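2-oxoglutarate (2OG) and Fe(II)-dependent oxygenase superfamily protein (Arabidopsis thaliana, PDB 6KWA) probably catalyses the irreversible, 2-oxoglutarate-dependent oxidation of the auxin indole-3-acetic acid to the inactive 2-oxoindole-3-acetic acid. Local coordinates at residues K129-S133 with Y134-E138; T216-N220 with G221-N225; L253-S257 with E258-A262. All coordinates share one frame; numbering follows the deposited sequence.

All three contacts are local chain turns gathered on the same side of the chain's centre, with centres 10 to 14 Å apart. Interactions 1 and 2 are helix ends that meet where Leu136 CD2 packs on Trp218 CH2 at 3.6 Å. Interaction 3, a turn near the C-terminus, touches both: Phe259 is edge-to-face with Tyr134 and with Trp218, and its carbonyl is a probable acceptor for Asn220, with ND2 of Asn220 3.3 Å from O of Phe259. Interaction 2 comes nearest to the metal, since the side chain of Asn225 lies about 10 Å from the bound magnesium ion; interactions 1 and 3 lie away from the annotated sites.

Interaction 1 of 3, residues K129-S133 with Y134-E138; sequences KLAES and YGLVE
The carbonyl oxygen of Ala131 accepts two backbone N-H groups from the chain that leaves helix 106-133. Leu136 N donates to Ala131 O over 3.2 Å, nearly straight at 165°, and Gly135, whose positive phi of 68° turns the chain off the helix axis, sends its N-H to Glu132 O at 3.0 Å; together these two bonds make a Schellman motif. Separately, Tyr134 N reaches Ala131 O from the face of its plane opposite to Leu136 N.

One residue earlier in the last turn, Leu130 O receives the hydroxyl of Ser133, with OG to O 2.9 Å. That bond depends on Ser133 chi1 of 75°, which sets OG between backbone N and carbonyl carbon and folds it back over the helix. The Tyr134 ring slants past this carbonyl, bringing CD2 within 3.1 Å of Leu130 O. Its phenol end leaves the turn to hydrogen bond with Glu24 of helix 12-25, while the ring also meets Phe259 edge-to-face. Leu136 points back toward the last turn: its CB lies 3.6 Å from Ala131 O, and its CD2 methyl packs against CB of Ala131 at 4.1 Å.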
loop_
_atom_site.group_PDB
_atom_site.type_symbol
_atom_site.label_atom_id
_atom_site.label_comp_id
_atom_site.label_asym_id
_atom_site.label_seq_id
_atom_site.Cartn_x
_atom_site.Cartn_y
_atom_site.Cartn_z
ATOM N N LYS A 129 -3.992 5.573 14.708
ATOM C CA LYS A 129 -4.031 4.485 15.678
ATOM C C LYS A 129 -2.620 4.055 16.117
ATOM O O LYS A 129 -2.420 3.677 17.270
ATOM C CB LYS A 129 -4.790 3.289 15.125
ATOM C CG LYS A 129 -6.292 3.492 15.015
ATOM C CD LYS A 129 -6.967 2.189 14.628
ATOM C CE LYS A 129 -8.432 2.404 14.213
ATOM N NZ LYS A 129 -9.176 3.085 15.263
ATOM N N LEU A 130 -1.656 4.068 15.206
ATOM C CA LEU A 130 -0.263 3.767 15.574
ATOM C C LEU A 130 0.267 4.799 16.574
ATOM O O LEU A 130 0.961 4.457 17.516
ATOM C CB LEU A 130 0.620 3.735 14.347
ATOM C CG LEU A 130 0.618 2.410 13.595
ATOM C CD1 LEU A 130 1.217 2.684 12.240
ATOM C CD2 LEU A 130 1.456 1.376 14.345
ATOM N N ALA A 131 -0.006 6.074 16.343
ATOM C CA ALA A 131 0.423 7.080 17.321
ATOM C C ALA A 131 -0.278 6.829 18.660
ATOM O O ALA A 131 0.320 6.919 19.732
ATOM C CB ALA A 131 0.132 8.468 16.823
ATOM N N GLU A 132 -1.552 6.479 18.604
ATOM C CA GLU A 132 -2.272 6.225 19.844
ATOM C C GLU A 132 -1.726 5.018 20.613
ATOM O O GLU A 132 -1.719 4.998 21.847
ATOM C CB GLU A 132 -3.764 6.038 19.548
ATOM C CG GLU A 132 -4.461 7.340 19.054
ATOM C CD GLU A 132 -5.928 7.119 18.698
ATOM O OE1 GLU A 132 -6.394 5.947 18.667
ATOM O OE2 GLU A 132 -6.635 8.121 18.473
ATOM N N SER A 133 -1.270 3.998 19.903
ATOM C CA SER A 133 -0.784 2.807 20.572
ATOM C C SER A 133 0.516 3.079 21.311
ATOM O O SER A 133 0.932 2.301 22.166
ATOM C CB SER A 133 -0.576 1.680 19.555
ATOM O OG SER A 133 0.587 1.924 18.788
ATOM N N TYR A 134 1.176 4.173 20.978
ATOM C CA TYR A 134 2.377 4.554 21.704
ATOM C C TYR A 134 2.119 5.639 22.760
ATOM O O TYR A 134 3.048 6.040 23.476
ATOM C CB TYR A 134 3.453 5.052 20.718
ATOM C CG TYR A 134 4.120 3.951 19.913
ATOM C CD1 TYR A 134 4.994 3.068 20.515
ATOM C CD2 TYR A 134 3.858 3.794 18.551
ATOM C CE1 TYR A 134 5.608 2.038 19.781
ATOM C CE2 TYR A 134 4.450 2.766 17.810
ATOM C CZ TYR A 134 5.323 1.893 18.422
ATOM O OH TYR A 134 5.932 0.875 17.701
ATOM N N GLY A 135 0.877 6.116 22.846
ATOM C CA GLY A 135 0.523 7.185 23.783
ATOM C C GLY A 135 1.141 8.542 23.446
ATOM O O GLY A 135 1.363 9.375 24.323
ATOM N N LEU A 136 1.384 8.767 22.158
ATOM C CA LEU A 136 1.997 9.983 21.663
ATOM C C LEU A 136 1.048 11.164 21.729
ATOM O O LEU A 136 -0.178 10.984 21.699
ATOM C CB LEU A 136 2.451 9.794 20.220
ATOM C CG LEU A 136 3.853 9.312 19.860
ATOM C CD1 LEU A 136 4.485 8.426 20.901
ATOM C CD2 LEU A 136 3.846 8.691 18.456
ATOM N N VAL A 137 1.634 12.355 21.831
ATOM C CA VAL A 137 0.890 13.605 21.812
ATOM C C VAL A 137 0.676 14.055 20.377
ATOM O O VAL A 137 -0.303 14.725 20.075
ATOM C CB VAL A 137 1.591 14.723 22.632
ATOM C CG1 VAL A 137 1.698 14.286 24.090
ATOM C CG2 VAL A 137 2.955 15.040 22.073
ATOM N N GLU A 138 1.596 13.687 19.488
ATOM C CA GLU A 138 1.496 14.105 18.106
ATOM C C GLU A 138 0.516 13.208 17.336
ATOM O O GLU A 138 0.896 12.507 16.406
ATOM C CB GLU A 138 2.881 14.025 17.459
ATOM C CG GLU A 138 3.989 14.817 18.156
ATOM C CD GLU A 138 4.627 14.091 19.348
ATOM O OE1 GLU A 138 4.176 12.992 19.716
ATOM O OE2 GLU A 138 5.589 14.633 19.931
#

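Interaction 2 of 3, residues T216-N220 with G221-N225; sequences TIWSN and GRLCN
Thr216 and Leu223 meet through a short bond in which the threonine hydroxyl, OG1, donates to Leu223 O at 2.8 Å. The donor lies tilted from the carbonyl plane, and the methyl CG2 of the same threonine rests beside both this oxygen and the CA of Gly221. A second side-chain bond runs alongside: Leu223 N points almost straight, at 171°, to Ser219 OG at 2.9 Å. With chi1 at 63°, that hydroxyl is tucked back over its own backbone, where it also bonds to the carbonyl of Ala215 one turn earlier. Its oxygen therefore joins the last turn of the helix to the departing chain.

The leucine side chain completes the first shell. CG of Leu223 sits 3.3 Å from Ser219 OG, and its CD1 methyl reaches the edge of the Trp218 indole, near the ring plane, 3.9 Å from CE3.

The backbone that positions these groups is a Schellman motif that overlaps a type I' turn from Ser219 to Arg222. Gly221 N donates to Thr216 O at 2.7 Å, Asn220 N bonds to Ile217 O, and Asn220 takes up positive phi as the C-prime residue. Arg222 N closes the turn onto Ser219 O at 3.2 Å, coming from above the carbonyl plane. Farther out, Asn220 ND2 is hydrogen-bonded to Pro265 O and probably to Phe259 O, and Asn225 ND2 to Asp213 at the start of the helix.

The whole unit links helix 213-218 to strand 228-231, which carries the metal ligand His228, while the Trp218 ring is stacked on Phe141 and Cys224 shares backbone hydrogen bonding with Ser23 of helix 12-25.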
loop_
_atom_site.group_PDB
_atom_site.type_symbol
_atom_site.label_atom_id
_atom_site.label_comp_id
_atom_site.label_asym_id
_atom_site.label_seq_id
_atom_site.Cartn_x
_atom_site.Cartn_y
_atom_site.Cartn_z
ATOM N N THR A 216 9.836 2.950 10.031
ATOM C CA THR A 216 10.964 2.549 10.848
ATOM C C THR A 216 11.753 3.782 11.290
ATOM O O THR A 216 12.116 3.904 12.455
ATOM C CB THR A 216 11.895 1.570 10.085
ATOM O OG1 THR A 216 11.119 0.476 9.580
ATOM C CG2 THR A 216 12.999 1.027 11.001
ATOM N N ILE A 217 11.980 4.709 10.371
ATOM C CA ILE A 217 12.687 5.947 10.691
ATOM C C ILE A 217 11.905 6.734 11.737
ATOM O O ILE A 217 12.441 7.119 12.771
ATOM C CB ILE A 217 12.872 6.823 9.446
ATOM C CG1 ILE A 217 13.789 6.137 8.435
ATOM C CG2 ILE A 217 13.381 8.203 9.823
ATOM C CD1 ILE A 217 13.747 6.801 7.057
ATOM N N TRP A 218 10.616 6.922 11.482
ATOM C CA TRP A 218 9.757 7.694 12.363
ATOM C C TRP A 218 9.668 7.133 13.789
ATOM O O TRP A 218 9.657 7.882 14.758
ATOM C CB TRP A 218 8.373 7.764 11.742
ATOM C CG TRP A 218 7.326 8.467 12.537
ATOM C CD1 TRP A 218 7.074 9.806 12.560
ATOM C CD2 TRP A 218 6.351 7.854 13.392
ATOM N NE1 TRP A 218 5.996 10.066 13.381
ATOM C CE2 TRP A 218 5.542 8.886 13.908
ATOM C CE3 TRP A 218 6.081 6.529 13.761
ATOM C CZ2 TRP A 218 4.483 8.643 14.776
ATOM C CZ3 TRP A 218 5.027 6.281 14.626
ATOM C CH2 TRP A 218 4.241 7.341 15.130
ATOM N N SER A 219 9.611 5.817 13.917
ATOM C CA SER A 219 9.492 5.201 15.228
ATOM C C SER A 219 10.856 4.800 15.804
ATOM O O SER A 219 10.938 3.984 16.732
ATOM C CB SER A 219 8.608 3.983 15.141
ATOM O OG SER A 219 9.211 3.022 14.290
ATOM N N ASN A 220 11.913 5.368 15.234
ATOM C CA ASN A 220 13.286 5.098 15.644
ATOM C C ASN A 220 13.585 3.613 15.748
ATOM O O ASN A 220 14.125 3.158 16.749
ATOM C CB ASN A 220 13.594 5.797 16.969
ATOM C CG ASN A 220 15.087 5.862 17.258
ATOM O OD1 ASN A 220 15.893 6.014 16.349
ATOM N ND2 ASN A 220 15.456 5.740 18.525
ATOM N N GLY A 221 13.232 2.862 14.708
ATOM C CA GLY A 221 13.565 1.449 14.620
ATOM C C GLY A 221 12.531 0.476 15.163
ATOM O O GLY A 221 12.672 -0.731 15.041
ATOM N N ARG A 222 11.448 0.986 15.726
ATOM C CA ARG A 222 10.478 0.092 16.359
ATOM C C ARG A 222 9.554 -0.596 15.343
ATOM O O ARG A 222 9.293 -1.797 15.437
ATOM C CB ARG A 222 9.709 0.878 17.392
ATOM C CG ARG A 222 10.687 1.357 18.424
ATOM C CD ARG A 222 10.112 2.359 19.335
ATOM N NE ARG A 222 9.568 1.678 20.473
ATOM C CZ ARG A 222 9.982 1.883 21.707
ATOM N NH1 ARG A 222 10.930 2.787 21.933
ATOM N NH2 ARG A 222 9.422 1.193 22.698
ATOM N N LEU A 223 8.983 0.180 14.433
ATOM C CA LEU A 223 8.126 -0.394 13.407
ATOM C C LEU A 223 8.972 -1.139 12.352
ATOM O O LEU A 223 10.003 -0.633 11.902
ATOM C CB LEU A 223 7.273 0.712 12.782
ATOM C CG LEU A 223 6.374 1.408 13.815
ATOM C CD1 LEU A 223 5.698 2.655 13.242
ATOM C CD2 LEU A 223 5.335 0.436 14.369
ATOM N N CYS A 224 8.555 -2.355 11.999
ATOM C CA CYS A 224 9.222 -3.178 10.983
ATOM C C CYS A 224 8.915 -2.776 9.532
ATOM O O CYS A 224 7.757 -2.845 9.087
ATOM C CB CYS A 224 8.853 -4.638 11.178
ATOM S SG CYS A 224 9.650 -5.717 9.940
ATOM N N ASN A 225 9.908 -2.312 8.788
ATOM C CA ASN A 225 9.650 -2.063 7.369
ATOM C C ASN A 225 9.758 -3.393 6.614
ATOM O O ASN A 225 10.843 -3.810 6.190
ATOM C CB ASN A 225 10.610 -1.005 6.808
ATOM C CG ASN A 225 12.078 -1.349 7.058
ATOM O OD1 ASN A 225 12.407 -2.077 7.992
ATOM N ND2 ASN A 225 12.961 -0.840 6.196
#

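Interaction 3 of 3, residues L253-S257 with E258-A262; sequences LEPPS and EFVDA
Pro256 and Phe259 form the compact side of this turn, with a backbone bond and a side-chain contact between the same two residues. Phe259 N donates to Pro256 O at 3.0 Å, with an angle of 163° at the hydrogen. The donor is tilted from the carbonyl plane, and CB of Phe259 lies 3.4 Å from Pro256 O. The proline ring and the phenyl group lie side by side and point the same way, CD of Pro256 being 4.2 Å from CD2 of Phe259. The buried phenyl ring then continues into the neighbouring structure, where it meets Trp218 of helix 213-218 edge-to-face.

Pro255 extends the apolar packing along the chain. Its CB lies 3.9 Å from CG2 of Val260, the two side chains crossing at a slant, and Val260 N is tied to Ser257 O at 2.9 Å from above that carbonyl's plane.

The other side is looser. Ser257 is exposed to solvent, and its CB bond points away from the following segment. Glu258, partly exposed, bends at chi2 (101°) so that its carboxylate curls back over the proline, placing OE1 3.4 Å from CB of Pro256. The other oxygen, OE2, lies close to a carboxylate oxygen of Glu138; two carboxylates so close would probably repel if both were ionised, so one may be protonated.

Two successive i to i+3 bonds, from Phe259 and Val260 back to Pro256 and Ser257, are characteristic of a short 3-10 turn, here set in the loop that follows strand 237-245 of the oxygenase fold.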
loop_
_atom_site.group_PDB
_atom_site.type_symbol
_atom_site.label_atom_id
_atom_site.label_comp_id
_atom_site.label_asym_id
_atom_site.label_seq_id
_atom_site.Cartn_x
_atom_site.Cartn_y
_atom_site.Cartn_z
ATOM N N LEU A 253 12.402 13.970 7.450
ATOM C CA LEU A 253 11.743 13.372 8.620
ATOM C C LEU A 253 12.633 12.818 9.728
ATOM O O LEU A 253 13.432 11.911 9.487
ATOM C CB LEU A 253 10.865 12.208 8.162
ATOM C CG LEU A 253 10.196 11.446 9.302
ATOM C CD1 LEU A 253 9.214 12.353 10.048
ATOM C CD2 LEU A 253 9.466 10.259 8.751
ATOM N N GLU A 254 12.514 13.359 10.937
ATOM C CA GLU A 254 13.060 12.653 12.086
ATOM C C GLU A 254 11.968 12.333 13.154
ATOM O O GLU A 254 10.854 12.877 13.088
ATOM C CB GLU A 254 14.236 13.468 12.656
ATOM C CG GLU A 254 15.552 12.650 12.606
ATOM C CD GLU A 254 16.742 13.234 13.369
ATOM O OE1 GLU A 254 16.900 14.481 13.452
ATOM O OE2 GLU A 254 17.511 12.404 13.911
ATOM N N PRO A 255 12.258 11.418 14.108
ATOM C CA PRO A 255 11.203 10.914 15.008
ATOM C C PRO A 255 10.668 11.869 16.082
ATOM O O PRO A 255 11.395 12.741 16.545
ATOM C CB PRO A 255 11.877 9.724 15.719
ATOM C CG PRO A 255 12.993 9.314 14.864
ATOM C CD PRO A 255 13.460 10.562 14.165
ATOM N N PRO A 256 9.392 11.712 16.459
ATOM C CA PRO A 256 8.939 12.344 17.697
ATOM C C PRO A 256 9.884 11.977 18.849
ATOM O O PRO A 256 10.269 10.811 19.004
ATOM C CB PRO A 256 7.550 11.741 17.901
ATOM C CG PRO A 256 7.063 11.471 16.508
ATOM C CD PRO A 256 8.280 11.126 15.690
ATOM N N SER A 257 10.282 12.983 19.616
ATOM C CA SER A 257 11.227 12.840 20.728
ATOM C C SER A 257 10.980 11.612 21.601
ATOM O O SER A 257 11.934 10.946 22.030
ATOM C CB SER A 257 11.214 14.100 21.585
ATOM O OG SER A 257 9.941 14.252 22.194
ATOM N N GLU A 258 9.707 11.329 21.887
ATOM C CA GLU A 258 9.349 10.205 22.756
ATOM C C GLU A 258 10.036 8.880 22.379
ATOM O O GLU A 258 10.216 8.009 23.223
ATOM C CB GLU A 258 7.830 9.962 22.776
ATOM C CG GLU A 258 6.929 11.067 23.359
ATOM C CD GLU A 258 6.248 11.910 22.303
ATOM O OE1 GLU A 258 6.835 12.085 21.212
ATOM O OE2 GLU A 258 5.082 12.342 22.554
ATOM N N PHE A 259 10.332 8.717 21.093
ATOM C CA PHE A 259 10.926 7.496 20.552
ATOM C C PHE A 259 12.435 7.400 20.721
ATOM O O PHE A 259 13.023 6.331 20.599
ATOM C CB PHE A 259 10.612 7.383 19.064
ATOM C CG PHE A 259 9.234 6.895 18.776
ATOM C CD1 PHE A 259 8.767 5.732 19.370
ATOM C CD2 PHE A 259 8.404 7.593 17.906
ATOM C CE1 PHE A 259 7.494 5.272 19.110
ATOM C CE2 PHE A 259 7.132 7.140 17.634
ATOM C CZ PHE A 259 6.678 5.971 18.237
ATOM N N VAL A 260 13.066 8.547 20.903
ATOM C CA VAL A 260 14.506 8.572 20.969
ATOM C C VAL A 260 14.981 8.866 22.368
ATOM O O VAL A 260 14.642 9.900 22.946
ATOM C CB VAL A 260 15.080 9.620 20.019
ATOM C CG1 VAL A 260 16.604 9.526 20.007
ATOM C CG2 VAL A 260 14.492 9.414 18.622
ATOM N N ASP A 261 15.772 7.952 22.910
ATOM C CA ASP A 261 16.352 8.171 24.218
ATOM C C ASP A 261 17.582 7.293 24.413
ATOM O O ASP A 261 18.043 6.626 23.481
ATOM C CB ASP A 261 15.304 7.949 25.311
ATOM C CG ASP A 261 14.543 6.658 25.140
ATOM O OD1 ASP A 261 15.158 5.588 25.356
ATOM O OD2 ASP A 261 13.327 6.727 24.798
ATOM N N ALA A 262 18.134 7.318 25.618
ATOM C CA ALA A 262 19.402 6.649 25.888
ATOM C C ALA A 262 19.367 5.140 25.567
ATOM O O ALA A 262 20.381 4.565 25.167
ATOM C CB ALA A 262 19.809 6.892 27.339
#